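Local coordinates for endonuclease and methylase LlaGI (PDB 5FFJ), which recognises and methylates a specific DNA sequence and, as a Type ISP restriction-modification enzyme, probably uses its helicase-like ATPase for translocation leading to cleavage, at residues S879-Y884 and V901-R905. Numbering follows the deposited sequence.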
# COMPACT_ATOMS: atom_id res chain seq x y z
N SER A 879 -1.30 -24.75 -16.62
CA SER A 879 -2.19 -24.33 -17.69
C SER A 879 -1.58 -23.14 -18.42
O SER A 879 -1.54 -23.11 -19.65
CB SER A 879 -3.57 -23.96 -17.13
OG SER A 879 -4.51 -23.82 -18.17
N ILE A 880 -1.11 -22.16 -17.65
CA ILE A 880 -0.38 -21.02 -18.20
C ILE A 880 0.83 -21.51 -18.98
O ILE A 880 1.11 -21.03 -20.08
CB ILE A 880 0.09 -20.06 -17.08
CG1 ILE A 880 -1.10 -19.40 -16.38
CG2 ILE A 880 1.04 -19.00 -17.64
CD1 ILE A 880 -1.80 -18.32 -17.20
N ALA A 881 1.55 -22.46 -18.40
CA ALA A 881 2.80 -22.95 -18.96
C ALA A 881 2.60 -23.63 -20.31
O ALA A 881 3.41 -23.47 -21.22
CB ALA A 881 3.46 -23.91 -17.99
N ASP A 882 1.52 -24.39 -20.44
CA ASP A 882 1.25 -25.15 -21.66
C ASP A 882 0.63 -24.29 -22.76
O ASP A 882 0.65 -24.66 -23.93
CB ASP A 882 0.34 -26.34 -21.35
CG ASP A 882 0.99 -27.36 -20.43
OD1 ASP A 882 2.21 -27.58 -20.55
OD2 ASP A 882 0.27 -27.94 -19.59
N SER A 883 0.06 -23.15 -22.37
CA SER A 883 -0.62 -22.27 -23.31
C SER A 883 0.19 -21.01 -23.63
O SER A 883 0.85 -20.93 -24.67
CB SER A 883 -1.99 -21.87 -22.76
OG SER A 883 -1.88 -21.28 -21.48
N TYR A 884 0.14 -20.04 -22.72
CA TYR A 884 0.72 -18.73 -22.96
C TYR A 884 2.24 -18.79 -23.07
O TYR A 884 2.83 -18.23 -23.99
CB TYR A 884 0.32 -17.76 -21.85
CG TYR A 884 -1.18 -17.64 -21.65
CD1 TYR A 884 -2.07 -17.89 -22.69
CD2 TYR A 884 -1.70 -17.29 -20.41
CE1 TYR A 884 -3.44 -17.78 -22.50
CE2 TYR A 884 -3.07 -17.18 -20.21
CZ TYR A 884 -3.93 -17.42 -21.26
OH TYR A 884 -5.29 -17.31 -21.06
N VAL A 901 -3.31 -12.20 -15.61
CA VAL A 901 -3.14 -13.18 -16.68
C VAL A 901 -3.61 -14.55 -16.20
O VAL A 901 -4.11 -15.35 -16.98
CB VAL A 901 -1.67 -13.27 -17.14
CG1 VAL A 901 -1.56 -14.16 -18.38
CG2 VAL A 901 -1.13 -11.89 -17.44
N LEU A 902 -3.44 -14.81 -14.91
CA LEU A 902 -3.99 -16.00 -14.29
C LEU A 902 -5.52 -15.96 -14.35
O LEU A 902 -6.17 -16.97 -14.63
CB LEU A 902 -3.54 -16.13 -12.83
CG LEU A 902 -2.04 -16.25 -12.57
CD1 LEU A 902 -1.77 -16.34 -11.07
CD2 LEU A 902 -1.44 -17.44 -13.29
N SER A 903 -6.07 -14.78 -14.10
CA SER A 903 -7.52 -14.59 -14.10
C SER A 903 -8.12 -14.89 -15.47
O SER A 903 -9.17 -15.52 -15.57
CB SER A 903 -7.87 -13.17 -13.68
OG SER A 903 -7.47 -12.92 -12.34
N ILE A 904 -7.45 -14.42 -16.52
CA ILE A 904 -7.91 -14.69 -17.88
C ILE A 904 -7.81 -16.18 -18.17
O ILE A 904 -8.70 -16.76 -18.80
CB ILE A 904 -7.09 -13.90 -18.93
CG1 ILE A 904 -7.30 -12.40 -18.74
CG2 ILE A 904 -7.49 -14.31 -20.35
CD1 ILE A 904 -6.38 -11.53 -19.57
N ARG A 905 -6.73 -16.80 -17.71
CA ARG A 905 -6.53 -18.24 -17.89
C ARG A 905 -7.62 -19.02 -17.18
O ARG A 905 -8.34 -19.80 -17.79
CB ARG A 905 -5.15 -18.65 -17.36
CG ARG A 905 -4.83 -20.15 -17.49
CD ARG A 905 -4.60 -20.56 -18.93
NE ARG A 905 -5.85 -20.77 -19.66
CZ ARG A 905 -5.95 -20.83 -20.98
NH1 ARG A 905 -4.87 -20.70 -21.74
NH2 ARG A 905 -7.13 -21.03 -21.55
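Arg905 reaches from helix 901-905 into a hole made by Ser879, Ile880, Ser883 and Tyr884, a knob-into-hole fit in which its aliphatic part and its guanidinium meet different neighbours. CB and CG lie against the tip of Ile880, with CD1 of Ile880 3.4 Å from CB of Arg905, the two side chains running past each other in opposite directions. Further out, CD of Arg905 meets OG of Ser879 at 3.3 Å. The guanidinium lies nearly parallel to the Tyr884 ring, their planes 17° apart, but displaced, placing the phenol oxygen over one guanidinium face, toward its rim. CG of Arg905 lies anti to its own backbone N (chi1 180°), and bends at chi2 and chi3 turn its NH1 toward Ser883, whose OG stands 3.1 Å away at the guanidinium edge. Two apolar pairs accompany the arginine: CG1 of Val901 packs 3.7 Å from CD2 of Tyr884, while the Leu902 and Ile880 side chains cross at about a right angle, CD2 of Leu902 3.7 Å from CG1 of Ile880. The short helical segments cross at 85° with axes 10.8 Å apart, within the N-6 DNA methylase region, a Rossmann-like methyltransferase fold by family; the contact comes within about 5 Å of the bound DNA. Ser883 is itself held by its own helix, OG donating to O of Ser879 over 2.6 Å. This helix includes a wider pi-type turn at 881-884. Glu941 forms a salt bridge with NH2 of Arg905, probably offsetting much of the buried charge. With a leucine in place of Arg905, Glu941 would probably be left without its ionic mate and the Tyr884 hydroxyl without the flat group beneath it. Leu934 and Ser937 of helix 932-941 touch Tyr884, joining a third helix to the packing.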